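PDB 6FPC: Pro-Pro endopeptidase from Paenibacillus alvei, which cuts peptide bonds between two prolines, within a PLP-PVP motif of a cell-surface protein, using a single catalytic zinc ion. Local coordinates for residues Gly53-Glu58 and Pro83-Arg88; Ala24-Arg29 and Val90-Gly95. All blocks are in the same frame, centred on the assembly; numbering follows the deposited sequence.

Contact 1. Residues Gly53-Glu58 and Pro83-Arg88; sequences GAITNE and PGVSER
The antiparallel edge strand 84-86 of the small mixed sheet, which runs beside the zinc-bearing HExxH helix 108-121 of this M34 metallopeptidase, is met here by a 3-10 turn, residues 55-57, from the loop that follows strand 47-51. Ile55 on the turn carries the whole contact, with Pro83, Gly84 and Val85 as its partners. Its two branches part company. CG2 goes to the residue just before the strand and packs against the backbone of Pro83, 3.5 Å from its carbonyl O. The longer branch has CG1 between the backbone N and the carbonyl carbon (chi1 67°) and then runs on extended, so that CD1 reaches past Gly84, 3.9 Å from its C, to Val85. No hydrogen bond joins the two segments; the turn is held by its own backbone, with Asn57 N bonded to Ala54 O at 2.9 Å. Next along the strand, Ser86 opens the 86-89 region that is crucial for substrate specificity, and its OG is hydrogen-bonded to the backbone O of Glu112, the predicted proton acceptor. Where the side chains of Ile55 and Val85 meet they cross at about a right angle, the CD1 methyl of Ile55 lying 3.8 Å from both CB and CG1 of Val85.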
loop_
_atom_site.group_PDB
_atom_site.type_symbol
_atom_site.label_atom_id
_atom_site.label_comp_id
_atom_site.label_asym_id
_atom_site.label_seq_id
_atom_site.Cartn_x
_atom_site.Cartn_y
_atom_site.Cartn_z
ATOM N N GLY A 53 17.479 3.567 -2.471
ATOM C CA GLY A 53 17.351 4.353 -3.698
ATOM C C GLY A 53 16.005 4.179 -4.380
ATOM O O GLY A 53 15.042 3.684 -3.776
ATOM N N ALA A 54 15.939 4.545 -5.671
ATOM C CA ALA A 54 14.729 4.336 -6.475
ATOM C C ALA A 54 14.416 2.856 -6.477
ATOM O O ALA A 54 15.338 2.017 -6.490
ATOM C CB ALA A 54 14.941 4.827 -7.899
ATOM N N ILE A 55 13.114 2.523 -6.406
ATOM C CA ILE A 55 12.652 1.130 -6.377
ATOM C C ILE A 55 13.160 0.337 -7.581
ATOM O O ILE A 55 13.406 -0.868 -7.455
ATOM C CB ILE A 55 11.114 0.995 -6.191
ATOM C CG1 ILE A 55 10.323 1.524 -7.410
ATOM C CG2 ILE A 55 10.685 1.654 -4.883
ATOM C CD1 ILE A 55 8.788 1.207 -7.350
ATOM N N THR A 56 13.388 1.029 -8.715
ATOM C CA THR A 56 13.864 0.423 -9.946
ATOM C C THR A 56 15.331 -0.018 -9.814
ATOM O O THR A 56 15.757 -0.800 -10.639
ATOM C CB THR A 56 13.586 1.289 -11.176
ATOM O OG1 THR A 56 14.028 2.629 -10.947
ATOM C CG2 THR A 56 12.080 1.257 -11.617
ATOM N N ASN A 57 16.068 0.409 -8.747
ATOM C CA ASN A 57 17.445 -0.044 -8.493
ATOM C C ASN A 57 17.439 -1.479 -7.993
ATOM O O ASN A 57 18.490 -2.118 -8.034
ATOM C CB ASN A 57 18.200 0.863 -7.499
ATOM C CG ASN A 57 18.561 2.237 -8.012
ATOM O OD1 ASN A 57 18.556 2.521 -9.217
ATOM N ND2 ASN A 57 18.902 3.121 -7.088
ATOM N N GLU A 58 16.269 -1.997 -7.530
ATOM C CA GLU A 58 16.159 -3.390 -7.091
ATOM C C GLU A 58 16.273 -4.281 -8.319
ATOM O O GLU A 58 15.566 -4.014 -9.302
ATOM C CB GLU A 58 14.833 -3.685 -6.372
ATOM C CG GLU A 58 14.754 -3.140 -4.961
ATOM C CD GLU A 58 15.839 -3.636 -4.025
ATOM O OE1 GLU A 58 16.013 -4.872 -3.909
ATOM O OE2 GLU A 58 16.526 -2.783 -3.418
ATOM N N PRO A 83 7.565 5.967 -5.980
ATOM C CA PRO A 83 8.195 5.594 -4.700
ATOM C C PRO A 83 7.807 4.228 -4.123
ATOM O O PRO A 83 8.443 3.766 -3.179
ATOM C CB PRO A 83 7.783 6.741 -3.763
ATOM C CG PRO A 83 6.414 7.174 -4.295
ATOM C CD PRO A 83 6.552 7.035 -5.802
ATOM N N GLY A 84 6.769 3.607 -4.659
ATOM C CA GLY A 84 6.343 2.305 -4.157
ATOM C C GLY A 84 5.564 1.520 -5.197
ATOM O O GLY A 84 4.890 2.119 -6.034
ATOM N N VAL A 85 5.638 0.192 -5.146
ATOM C CA VAL A 85 4.901 -0.692 -6.068
ATOM C C VAL A 85 4.581 -2.013 -5.367
ATOM O O VAL A 85 5.283 -2.400 -4.423
ATOM C CB VAL A 85 5.634 -0.899 -7.435
ATOM C CG1 VAL A 85 6.685 -2.015 -7.357
ATOM C CG2 VAL A 85 4.629 -1.172 -8.571
ATOM N N SER A 86 3.565 -2.735 -5.863
ATOM C CA SER A 86 3.188 -4.002 -5.248
ATOM C C SER A 86 2.848 -5.003 -6.338
ATOM O O SER A 86 1.958 -4.755 -7.145
ATOM C CB SER A 86 1.988 -3.795 -4.324
ATOM O OG SER A 86 1.676 -4.950 -3.558
ATOM N N GLU A 87 3.609 -6.083 -6.415
ATOM C CA GLU A 87 3.342 -7.152 -7.367
ATOM C C GLU A 87 3.482 -8.440 -6.544
ATOM O O GLU A 87 2.590 -8.719 -5.748
ATOM C CB GLU A 87 4.276 -7.022 -8.599
ATOM C CG GLU A 87 4.068 -8.048 -9.715
ATOM C CD GLU A 87 2.706 -8.214 -10.366
ATOM O OE1 GLU A 87 1.896 -7.263 -10.328
ATOM O OE2 GLU A 87 2.443 -9.311 -10.910
ATOM N N ARG A 88 4.613 -9.136 -6.618
ATOM C CA ARG A 88 4.826 -10.283 -5.741
ATOM C C ARG A 88 5.833 -9.888 -4.677
ATOM O O ARG A 88 6.030 -10.574 -3.680
ATOM C CB ARG A 88 5.219 -11.512 -6.534
ATOM C CG ARG A 88 3.986 -12.062 -7.218
ATOM C CD ARG A 88 4.135 -13.506 -7.472
ATOM N NE ARG A 88 4.006 -14.324 -6.263
ATOM C CZ ARG A 88 2.958 -15.097 -5.999
ATOM N NH1 ARG A 88 1.924 -15.134 -6.831
ATOM N NH2 ARG A 88 2.944 -15.852 -4.912
#

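Contact 2. Residues Ala24-Arg29 and Val90-Gly95; sequences AAMKQR and VAVRIG
Met26 reaches from helix 20-30 to the end of strand 89-93, touching Val92 through Gly95, and it makes every contact from the helix side. The helix is already under way at Ala24, whose O accepts a hydrogen bond from Gln28 N at 2.9 Å. The Met26 side chain leaves the helix with CG beside the backbone N, stays extended to SD and bends at the last torsion (chi3 82°), which separates the tasks of sulfur and methyl. SD rests on the turn after the strand, 3.6 Å from Ile94 CA and 4.0 Å from Gly95 N, with Ile94 CG1 alongside at 4.1 Å. The terminal CE swings to the strand itself, pressing on Val92 CG1 at 3.5 Å, tight for two carbons, and lying 3.7 Å from Arg93 O. Past Met26, Lys27 is salt-bridged to Asp8. Arg29 lays one guanidinium face over Ala25 O, 3.6 Å above the plane, and its NE forms a salt bridge with Glu109 of helix 108-121. Met26 also touches Glu109, and Val92 touches Leu108, so all three elements meet around this apolar contact. It is helix-on-sheet packing in the ATLF-like metalloprotease fold, beside the helix that carries the HExxH zinc motif.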
loop_
_atom_site.group_PDB
_atom_site.type_symbol
_atom_site.label_atom_id
_atom_site.label_comp_id
_atom_site.label_asym_id
_atom_site.label_seq_id
_atom_site.Cartn_x
_atom_site.Cartn_y
_atom_site.Cartn_z
ATOM N N ALA A 24 13.605 1.753 10.377
ATOM C CA ALA A 24 13.019 1.244 11.624
ATOM C C ALA A 24 11.602 1.801 11.835
ATOM O O ALA A 24 10.702 1.042 12.187
ATOM C CB ALA A 24 13.904 1.592 12.814
ATOM N N ALA A 25 11.390 3.103 11.554
ATOM C CA ALA A 25 10.084 3.759 11.688
ATOM C C ALA A 25 9.047 3.136 10.726
ATOM O O ALA A 25 7.902 2.903 11.122
ATOM C CB ALA A 25 10.219 5.255 11.421
ATOM N N MET A 26 9.469 2.821 9.496
ATOM C CA MET A 26 8.598 2.184 8.493
ATOM C C MET A 26 8.249 0.775 8.957
ATOM O O MET A 26 7.083 0.368 8.870
ATOM C CB MET A 26 9.283 2.120 7.113
ATOM C CG MET A 26 9.587 3.479 6.520
ATOM S SD MET A 26 10.650 3.347 5.068
ATOM C CE MET A 26 9.414 2.942 3.841
ATOM N N LYS A 27 9.267 0.027 9.451
ATOM C CA LYS A 27 9.108 -1.351 9.926
ATOM C C LYS A 27 8.100 -1.370 11.080
ATOM O O LYS A 27 7.210 -2.221 11.099
ATOM C CB LYS A 27 10.475 -1.946 10.344
ATOM C CG LYS A 27 10.527 -3.459 10.283
ATOM C CD LYS A 27 11.816 -4.006 10.899
ATOM C CE LYS A 27 11.680 -5.452 11.334
ATOM N NZ LYS A 27 12.983 -6.036 11.787
ATOM N N GLN A 28 8.197 -0.378 11.986
ATOM C CA GLN A 28 7.289 -0.207 13.121
ATOM C C GLN A 28 5.850 0.059 12.658
ATOM O O GLN A 28 4.927 -0.510 13.236
ATOM C CB GLN A 28 7.777 0.905 14.063
ATOM C CG GLN A 28 7.135 0.839 15.437
ATOM N N ARG A 29 5.658 0.882 11.597
ATOM C CA ARG A 29 4.313 1.168 11.074
ATOM C C ARG A 29 3.690 -0.063 10.413
ATOM O O ARG A 29 2.469 -0.231 10.472
ATOM C CB ARG A 29 4.309 2.384 10.142
ATOM C CG ARG A 29 4.601 3.694 10.917
ATOM C CD ARG A 29 4.393 4.929 10.062
ATOM N NE ARG A 29 5.413 5.023 9.019
ATOM C CZ ARG A 29 6.534 5.723 9.132
ATOM N NH1 ARG A 29 6.796 6.404 10.244
ATOM N NH2 ARG A 29 7.399 5.755 8.135
ATOM N N VAL A 90 6.810 -6.219 -2.494
ATOM C CA VAL A 90 6.271 -4.903 -2.144
ATOM C C VAL A 90 7.539 -4.062 -1.995
ATOM O O VAL A 90 8.384 -4.403 -1.188
ATOM C CB VAL A 90 5.401 -4.933 -0.861
ATOM C CG1 VAL A 90 4.941 -3.522 -0.476
ATOM C CG2 VAL A 90 4.200 -5.857 -1.046
ATOM N N ALA A 91 7.748 -3.080 -2.856
ATOM C CA ALA A 91 8.979 -2.290 -2.777
ATOM C C ALA A 91 8.590 -0.877 -2.428
ATOM O O ALA A 91 7.689 -0.329 -3.066
ATOM C CB ALA A 91 9.712 -2.334 -4.100
ATOM N N VAL A 92 9.194 -0.320 -1.361
ATOM C CA VAL A 92 8.862 1.035 -0.865
ATOM C C VAL A 92 10.163 1.794 -0.556
ATOM O O VAL A 92 11.010 1.305 0.183
ATOM C CB VAL A 92 7.923 0.966 0.388
ATOM C CG1 VAL A 92 7.599 2.367 0.933
ATOM C CG2 VAL A 92 6.624 0.220 0.084
ATOM N N ARG A 93 10.306 2.999 -1.091
ATOM C CA ARG A 93 11.503 3.791 -0.878
ATOM C C ARG A 93 11.528 4.402 0.536
ATOM O O ARG A 93 10.560 5.043 0.961
ATOM C CB ARG A 93 11.612 4.876 -1.966
ATOM C CG ARG A 93 12.988 5.455 -2.025
ATOM C CD ARG A 93 13.191 6.443 -3.137
ATOM N NE ARG A 93 14.567 6.939 -3.058
ATOM C CZ ARG A 93 15.197 7.581 -4.036
ATOM N NH1 ARG A 93 14.583 7.821 -5.186
ATOM N NH2 ARG A 93 16.450 7.983 -3.872
ATOM N N ILE A 94 12.653 4.218 1.236
ATOM C CA ILE A 94 12.897 4.716 2.599
ATOM C C ILE A 94 12.844 6.233 2.601
ATOM O O ILE A 94 13.605 6.851 1.857
ATOM C CB ILE A 94 14.262 4.199 3.154
ATOM C CG1 ILE A 94 14.245 2.666 3.329
ATOM C CG2 ILE A 94 14.617 4.904 4.472
ATOM C CD1 ILE A 94 15.600 2.017 3.413
ATOM N N GLY A 95 11.989 6.808 3.457
ATOM C CA GLY A 95 11.807 8.260 3.579
ATOM C C GLY A 95 10.624 8.818 2.813
ATOM O O GLY A 95 10.306 10.013 2.926
#

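How the contacts relate
The centres of the two contacts lie about 12 Å apart, and they share one mixed sheet: strands 84-86 and 89-93 follow each other in the chain and pair antiparallel, with Pro83 O 2.9 Å from Arg93 N and Val85 N 3.0 Å from Ala91 O. In sequence, contact 1 is nested within the loop that contact 2 closes. Contact 2 joins helix 20-30 to strand 89-93, while contact 1 brings the 53-58 loop to the edge strand. The two also touch where Gly53 and Ala54 pack against the Arg93 side chain. Both strands neighbour helix 108-121, and the side chains of Val85 and Val92 come within about 8 and 10 Å of the zinc ion; the 86-89 specificity region spans the connection between them.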